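Local coordinates for hypothetical protein TTMA177 (Thermus thermophilus phage TMA, PDB 2ZDJ) that is of unknown function but adopts a small cystatin-like alpha+beta fold, a curved antiparallel sheet accompanied by a single helix, at residues D45-F57 with N61-K69. Residues are numbered along the deposited sequence; the frame is centred on the assembly and turned at random.
Sequences DGDYEEVWGIDSF and NFLEAYRLK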
ATOM      1  N   ASP A  45       8.096  13.693  -3.489  1.00 29.21           N
ATOM      2  CA  ASP A  45       8.023  15.136  -3.239  1.00 28.61           C
ATOM      3  C   ASP A  45       7.247  15.479  -1.961  1.00 29.90           C
ATOM      4  O   ASP A  45       6.306  16.283  -1.982  1.00 32.70           O
ATOM      5  CB  ASP A  45       7.369  15.849  -4.438  1.00 28.85           C
ATOM      6  CG  ASP A  45       8.232  15.813  -5.705  1.00 31.92           C
ATOM      7  OD1 ASP A  45       7.726  16.209  -6.780  1.00 31.51           O
ATOM      8  OD2 ASP A  45       9.410  15.398  -5.631  1.00 25.22           O
ATOM      9  N   GLY A  46       7.634  14.867  -0.850  1.00 24.40           N
ATOM     10  CA  GLY A  46       6.962  15.155   0.407  1.00 30.09           C
ATOM     11  C   GLY A  46       5.503  14.741   0.532  1.00 31.43           C
ATOM     12  O   GLY A  46       4.801  15.205   1.430  1.00 31.67           O
ATOM     13  N   ASP A  47       5.031  13.875  -0.358  1.00 26.05           N
ATOM     14  CA  ASP A  47       3.644  13.415  -0.297  1.00 27.44           C
ATOM     15  C   ASP A  47       3.627  11.930  -0.664  1.00 24.87           C
ATOM     16  O   ASP A  47       4.662  11.364  -1.020  1.00 28.66           O
ATOM     17  CB  ASP A  47       2.783  14.216  -1.280  1.00 25.14           C
ATOM     18  CG  ASP A  47       1.309  14.247  -0.893  1.00 33.26           C
ATOM     19  OD1 ASP A  47       0.864  13.392  -0.101  1.00 28.83           O
ATOM     20  OD2 ASP A  47       0.585  15.133  -1.397  1.00 36.12           O
ATOM     21  N   TYR A  48       2.467  11.292  -0.555  1.00 27.87           N
ATOM     22  CA  TYR A  48       2.345   9.878  -0.908  1.00 26.41           C
ATOM     23  C   TYR A  48       1.946   9.844  -2.375  1.00 20.50           C
ATOM     24  O   TYR A  48       0.831  10.211  -2.723  1.00 33.27           O
ATOM     25  CB  TYR A  48       1.273   9.204  -0.044  1.00 27.41           C
ATOM     26  CG  TYR A  48       1.699   9.009   1.389  1.00 26.34           C
ATOM     27  CD1 TYR A  48       2.365   7.851   1.781  1.00 26.51           C
ATOM     28  CD2 TYR A  48       1.478  10.001   2.347  1.00 26.05           C
ATOM     29  CE1 TYR A  48       2.806   7.680   3.086  1.00 25.27           C
ATOM     30  CE2 TYR A  48       1.914   9.845   3.659  1.00 19.99           C
ATOM     31  CZ  TYR A  48       2.582   8.682   4.025  1.00 32.12           C
ATOM     32  OH  TYR A  48       3.056   8.524   5.315  1.00 22.35           O
ATOM     33  N   GLU A  49       2.863   9.427  -3.239  1.00 22.89           N
ATOM     34  CA  GLU A  49       2.594   9.375  -4.671  1.00 18.91           C
ATOM     35  C   GLU A  49       1.735   8.170  -5.039  1.00 15.57           C
ATOM     36  O   GLU A  49       0.920   8.224  -5.963  1.00 16.45           O
ATOM     37  CB  GLU A  49       3.909   9.324  -5.443  1.00 24.13           C
ATOM     38  CG  GLU A  49       3.748   9.468  -6.945  1.00 33.01           C
ATOM     39  CD  GLU A  49       3.197  10.823  -7.340  1.00 36.93           C
ATOM     40  OE1 GLU A  49       3.735  11.849  -6.861  1.00 33.90           O
ATOM     41  OE2 GLU A  49       2.228  10.857  -8.133  1.00 44.32           O
ATOM     42  N   GLU A  50       1.933   7.070  -4.322  1.00  8.58           N
ATOM     43  CA  GLU A  50       1.157   5.867  -4.558  1.00 14.14           C
ATOM     44  C   GLU A  50       0.881   5.164  -3.241  1.00 16.55           C
ATOM     45  O   GLU A  50       1.675   5.241  -2.295  1.00 18.22           O
ATOM     46  CB  GLU A  50       1.906   4.899  -5.497  1.00 14.12           C
ATOM     47  CG  GLU A  50       1.918   5.295  -6.969  1.00 19.94           C
ATOM     48  CD  GLU A  50       2.750   4.342  -7.842  1.00 27.47           C
ATOM     49  OE1 GLU A  50       2.651   3.105  -7.682  1.00 25.61           O
ATOM     50  OE2 GLU A  50       3.497   4.837  -8.702  1.00 26.12           O
ATOM     51  N   VAL A  51      -0.262   4.498  -3.176  1.00 14.10           N
ATOM     52  CA  VAL A  51      -0.626   3.724  -2.002  1.00 15.45           C
ATOM     53  C   VAL A  51      -1.318   2.449  -2.485  1.00 14.21           C
ATOM     54  O   VAL A  51      -2.301   2.496  -3.221  1.00 16.17           O
ATOM     55  CB  VAL A  51      -1.566   4.516  -1.049  1.00 15.11           C
ATOM     56  CG1 VAL A  51      -1.958   3.654   0.132  1.00 13.35           C
ATOM     57  CG2 VAL A  51      -0.859   5.772  -0.549  1.00 17.42           C
ATOM     58  N   TRP A  52      -0.778   1.307  -2.090  1.00 18.68           N
ATOM     59  CA  TRP A  52      -1.354   0.024  -2.476  1.00 18.17           C
ATOM     60  C   TRP A  52      -1.603  -0.809  -1.235  1.00 19.49           C
ATOM     61  O   TRP A  52      -0.852  -0.727  -0.267  1.00 22.44           O
ATOM     62  CB  TRP A  52      -0.386  -0.770  -3.344  1.00 14.66           C
ATOM     63  CG  TRP A  52       0.018  -0.147  -4.615  1.00 12.85           C
ATOM     64  CD1 TRP A  52       0.864   0.911  -4.782  1.00 16.12           C
ATOM     65  CD2 TRP A  52      -0.313  -0.611  -5.925  1.00 17.00           C
ATOM     66  NE1 TRP A  52       1.088   1.130  -6.121  1.00 13.49           N
ATOM     67  CE2 TRP A  52       0.376   0.208  -6.846  1.00 20.98           C
ATOM     68  CE3 TRP A  52      -1.124  -1.648  -6.414  1.00 22.45           C
ATOM     69  CZ2 TRP A  52       0.282   0.024  -8.233  1.00 25.65           C
ATOM     70  CZ3 TRP A  52      -1.219  -1.834  -7.794  1.00 23.58           C
ATOM     71  CH2 TRP A  52      -0.517  -1.000  -8.687  1.00 25.94           C
ATOM     72  N   GLY A  53      -2.634  -1.643  -1.266  1.00 21.37           N
ATOM     73  CA  GLY A  53      -2.876  -2.481  -0.110  1.00 16.39           C
ATOM     74  C   GLY A  53      -2.978  -3.957  -0.427  1.00 14.65           C
ATOM     75  O   GLY A  53      -3.244  -4.351  -1.564  1.00 19.15           O
ATOM     76  N   ILE A  54      -2.711  -4.775   0.583  1.00 20.45           N
ATOM     77  CA  ILE A  54      -2.842  -6.212   0.461  1.00 23.16           C
ATOM     78  C   ILE A  54      -3.687  -6.570   1.666  1.00 26.59           C
ATOM     79  O   ILE A  54      -3.581  -5.935   2.722  1.00 23.64           O
ATOM     80  CB  ILE A  54      -1.477  -6.986   0.482  1.00 26.10           C
ATOM     81  CG1 ILE A  54      -0.752  -6.823   1.817  1.00 25.47           C
ATOM     82  CG2 ILE A  54      -0.604  -6.523  -0.670  1.00 26.80           C
ATOM     83  CD1 ILE A  54      -0.007  -5.546   1.956  1.00 37.40           C
ATOM     84  N   ASP A  55      -4.548  -7.564   1.510  1.00 30.01           N
ATOM     85  CA  ASP A  55      -5.433  -7.958   2.597  1.00 33.74           C
ATOM     86  C   ASP A  55      -4.755  -8.746   3.713  1.00 36.99           C
ATOM     87  O   ASP A  55      -5.366  -9.030   4.745  1.00 44.79           O
ATOM     88  CB  ASP A  55      -6.623  -8.713   2.007  1.00 34.75           C
ATOM     89  CG  ASP A  55      -7.504  -7.805   1.154  1.00 40.16           C
ATOM     90  OD1 ASP A  55      -8.105  -8.279   0.164  1.00 46.43           O
ATOM     91  OD2 ASP A  55      -7.598  -6.602   1.487  1.00 37.20           O
ATOM     92  N   SER A  56      -3.485  -9.074   3.520  1.00 34.23           N
ATOM     93  CA  SER A  56      -2.719  -9.804   4.525  1.00 33.22           C
ATOM     94  C   SER A  56      -1.760  -8.865   5.280  1.00 32.92           C
ATOM     95  O   SER A  56      -1.264  -7.887   4.718  1.00 31.57           O
ATOM     96  CB  SER A  56      -1.919 -10.925   3.850  1.00 29.68           C
ATOM     97  OG  SER A  56      -0.981 -11.506   4.743  1.00 35.26           O
ATOM     98  N   PHE A  57      -1.503  -9.164   6.551  1.00 33.11           N
ATOM     99  CA  PHE A  57      -0.586  -8.353   7.352  1.00 33.31           C
ATOM    100  C   PHE A  57       0.842  -8.680   6.934  1.00 35.17           C
ATOM    101  O   PHE A  57       1.718  -7.812   6.913  1.00 31.18           O
ATOM    102  CB  PHE A  57      -0.746  -8.659   8.840  1.00 39.19           C
ATOM    103  CG  PHE A  57       0.116  -7.809   9.724  1.00 39.80           C
ATOM    104  CD1 PHE A  57      -0.215  -6.479   9.969  1.00 43.15           C
ATOM    105  CD2 PHE A  57       1.271  -8.328  10.294  1.00 38.64           C
ATOM    106  CE1 PHE A  57       0.597  -5.675  10.776  1.00 46.94           C
ATOM    107  CE2 PHE A  57       2.088  -7.533  11.100  1.00 43.98           C
ATOM    108  CZ  PHE A  57       1.749  -6.203  11.341  1.00 42.08           C
ATOM    109  N   ASN A  61       5.265 -12.590  -1.630  1.00 21.66           N
ATOM    110  CA  ASN A  61       5.525 -12.203  -3.009  1.00 22.93           C
ATOM    111  C   ASN A  61       4.404 -12.550  -3.962  1.00 24.68           C
ATOM    112  O   ASN A  61       4.250 -11.892  -4.991  1.00 28.36           O
ATOM    113  CB  ASN A  61       6.815 -12.844  -3.528  1.00 24.49           C
ATOM    114  CG  ASN A  61       8.055 -12.162  -3.000  1.00 28.76           C
ATOM    115  OD1 ASN A  61       8.019 -10.993  -2.606  1.00 28.43           O
ATOM    116  ND2 ASN A  61       9.166 -12.881  -3.003  1.00 22.40           N
ATOM    117  N   PHE A  62       3.626 -13.580  -3.628  1.00 26.67           N
ATOM    118  CA  PHE A  62       2.546 -14.017  -4.503  1.00 24.68           C
ATOM    119  C   PHE A  62       1.213 -13.311  -4.303  1.00 21.67           C
ATOM    120  O   PHE A  62       0.295 -13.482  -5.094  1.00 21.18           O
ATOM    121  CB  PHE A  62       2.374 -15.539  -4.407  1.00 21.24           C
ATOM    122  CG  PHE A  62       2.278 -16.065  -3.002  1.00 18.14           C
ATOM    123  CD1 PHE A  62       1.104 -15.920  -2.263  1.00 19.06           C
ATOM    124  CD2 PHE A  62       3.354 -16.731  -2.426  1.00 13.44           C
ATOM    125  CE1 PHE A  62       1.000 -16.430  -0.968  1.00 21.81           C
ATOM    126  CE2 PHE A  62       3.264 -17.251  -1.123  1.00 19.30           C
ATOM    127  CZ  PHE A  62       2.084 -17.100  -0.392  1.00 17.37           C
ATOM    128  N   LEU A  63       1.109 -12.507  -3.256  1.00 24.95           N
ATOM    129  CA  LEU A  63      -0.125 -11.782  -3.002  1.00 24.58           C
ATOM    130  C   LEU A  63      -0.323 -10.699  -4.045  1.00 23.52           C
ATOM    131  O   LEU A  63       0.636 -10.173  -4.612  1.00 23.92           O
ATOM    132  CB  LEU A  63      -0.099 -11.145  -1.614  1.00 26.72           C
ATOM    133  CG  LEU A  63      -0.191 -12.089  -0.416  1.00 30.43           C
ATOM    134  CD1 LEU A  63      -0.237 -11.268   0.874  1.00 30.48           C
ATOM    135  CD2 LEU A  63      -1.449 -12.946  -0.540  1.00 25.47           C
ATOM    136  N   GLU A  64      -1.578 -10.364  -4.299  1.00 23.41           N
ATOM    137  CA  GLU A  64      -1.882  -9.339  -5.270  1.00 20.72           C
ATOM    138  C   GLU A  64      -2.345  -8.067  -4.571  1.00 20.42           C
ATOM    139  O   GLU A  64      -3.375  -8.047  -3.903  1.00 24.33           O
ATOM    140  CB  GLU A  64      -2.960  -9.828  -6.219  1.00 22.78           C
ATOM    141  CG  GLU A  64      -3.041  -9.006  -7.476  1.00 37.97           C
ATOM    142  CD  GLU A  64      -4.093  -9.514  -8.445  1.00 42.21           C
ATOM    143  OE1 GLU A  64      -5.301  -9.361  -8.151  1.00 45.01           O
ATOM    144  OE2 GLU A  64      -3.702 -10.068  -9.497  1.00 48.32           O
ATOM    145  N   ALA A  65      -1.572  -7.007  -4.735  1.00 15.18           N
ATOM    146  CA  ALA A  65      -1.881  -5.721  -4.123  1.00 13.69           C
ATOM    147  C   ALA A  65      -2.821  -4.934  -5.007  1.00 17.77           C
ATOM    148  O   ALA A  65      -2.830  -5.098  -6.235  1.00 21.24           O
ATOM    149  CB  ALA A  65      -0.583  -4.919  -3.894  1.00 17.51           C
ATOM    150  N   TYR A  66      -3.625  -4.084  -4.377  1.00 19.13           N
ATOM    151  CA  TYR A  66      -4.567  -3.253  -5.109  1.00 16.92           C
ATOM    152  C   TYR A  66      -4.269  -1.783  -4.840  1.00 16.05           C
ATOM    153  O   TYR A  66      -4.028  -1.398  -3.703  1.00 16.24           O
ATOM    154  CB  TYR A  66      -6.013  -3.607  -4.728  1.00 18.83           C
ATOM    155  CG  TYR A  66      -6.268  -3.815  -3.246  1.00 25.15           C
ATOM    156  CD1 TYR A  66      -6.068  -5.061  -2.644  1.00 21.71           C
ATOM    157  CD2 TYR A  66      -6.756  -2.776  -2.459  1.00 18.60           C
ATOM    158  CE1 TYR A  66      -6.364  -5.265  -1.282  1.00 18.96           C
ATOM    159  CE2 TYR A  66      -7.049  -2.965  -1.111  1.00 29.29           C
ATOM    160  CZ  TYR A  66      -6.859  -4.207  -0.530  1.00 30.15           C
ATOM    161  OH  TYR A  66      -7.206  -4.375   0.791  1.00 30.70           O
ATOM    162  N   ARG A  67      -4.267  -0.975  -5.898  1.00 16.84           N
ATOM    163  CA  ARG A  67      -3.961   0.450  -5.800  1.00 20.65           C
ATOM    164  C   ARG A  67      -5.101   1.278  -5.207  1.00 19.83           C
ATOM    165  O   ARG A  67      -6.234   1.215  -5.674  1.00 24.06           O
ATOM    166  CB  ARG A  67      -3.588   0.992  -7.187  1.00 15.79           C
ATOM    167  CG  ARG A  67      -3.688   2.494  -7.313  1.00 32.05           C
ATOM    168  CD  ARG A  67      -2.346   3.189  -7.391  1.00 28.66           C
ATOM    169  NE  ARG A  67      -1.818   3.225  -8.742  1.00 30.17           N
ATOM    170  CZ  ARG A  67      -1.117   4.238  -9.249  1.00 35.78           C
ATOM    171  NH1 ARG A  67      -0.853   5.316  -8.526  1.00 27.03           N
ATOM    172  NH2 ARG A  67      -0.667   4.169 -10.495  1.00 35.97           N
ATOM    173  N   LEU A  68      -4.784   2.071  -4.190  1.00 17.78           N
ATOM    174  CA  LEU A  68      -5.775   2.898  -3.515  1.00 15.90           C
ATOM    175  C   LEU A  68      -5.548   4.366  -3.829  1.00 18.35           C
ATOM    176  O   LEU A  68      -6.427   5.197  -3.628  1.00 18.34           O
ATOM    177  CB  LEU A  68      -5.688   2.650  -2.017  1.00 16.01           C
ATOM    178  CG  LEU A  68      -6.038   1.202  -1.666  1.00 19.24           C
ATOM    179  CD1 LEU A  68      -5.763   0.895  -0.200  1.00 18.03           C
ATOM    180  CD2 LEU A  68      -7.517   0.999  -1.993  1.00 19.65           C
ATOM    181  N   LYS A  69      -4.355   4.674  -4.322  1.00 19.91           N
ATOM    182  CA  LYS A  69      -3.999   6.031  -4.699  1.00 18.22           C
ATOM    183  C   LYS A  69      -2.781   5.936  -5.616  1.00 18.31           C
ATOM    184  O   LYS A  69      -1.975   5.009  -5.394  1.00 19.60           O
ATOM    185  CB  LYS A  69      -3.669   6.849  -3.447  1.00 25.16           C
ATOM    186  CG  LYS A  69      -3.583   8.349  -3.659  1.00 27.83           C
ATOM    187  CD  LYS A  69      -2.370   8.747  -4.465  1.00 41.10           C
ATOM    188  CE  LYS A  69      -2.283  10.262  -4.603  1.00 48.79           C
ATOM    189  NZ  LYS A  69      -2.254  10.941  -3.280  1.00 33.21           N
ATOM    190  OXT LYS A  69      -2.643   6.785  -6.532  1.00 18.84           O
TER
HETATM  191  O   HOH W   1      -4.431  -8.389  -1.002  1.00 47.89           O
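Gly-53 and Tyr-66 form the antiparallel hydrogen-bonded pair of this hairpin, Gly-53 N reaching Tyr-66 O at 2.8 Å and Tyr-66 N returning to Gly-53 O at 2.9 Å. A classic beta bulge then lets one strand fit two residues opposite one: Leu-68 and Lys-69 both face Val-51, and Val-51 O accepts from Leu-68 N (2.7 Å, 167°) and from Lys-69 N on a lone pair. Beyond it, the bent Lys-69 chain carries NZ to Tyr-48 O.

Trp-52 and Arg-67, the neighbouring non-hydrogen-bonded pair, share one face of the sheet. Arg-67 CB makes a CH-pi contact over the tryptophan six-membered ring, 3.6 Å from its centroid, while Arg-67 NE lies 3.9 Å from Trp-52 CZ2 and the guanidinium plane is turned 21° from that of the ring. Glu-50 fixes the indole at its edge, OE1 taking NE1-H in the ring plane through its anti lone pair; the Tyr-14 hydroxyl also hydrogen-bonds OE1, and OE2 forms a salt bridge with Lys-42. On this same face Ala-65 CB meets Ile-54 CG2 at 3.6 Å and touches the indole.

On the other face Tyr-66 CG lies between its backbone N and carbonyl carbon (chi1 43°), which swings the ring over Gly-53 O and brings its hydroxyl to Asp-55 OD2, a hydrogen bond modelled so short that its length is doubtful.

Strand 64-67 lies between strands 47-54 and 4-6, with strand 38-44 on the far side of 47-54. The two faces carry different layers: Phe-10 meets Trp-52 edge-to-face, whereas Tyr-48 and Leu-68 pack against helix 20-30.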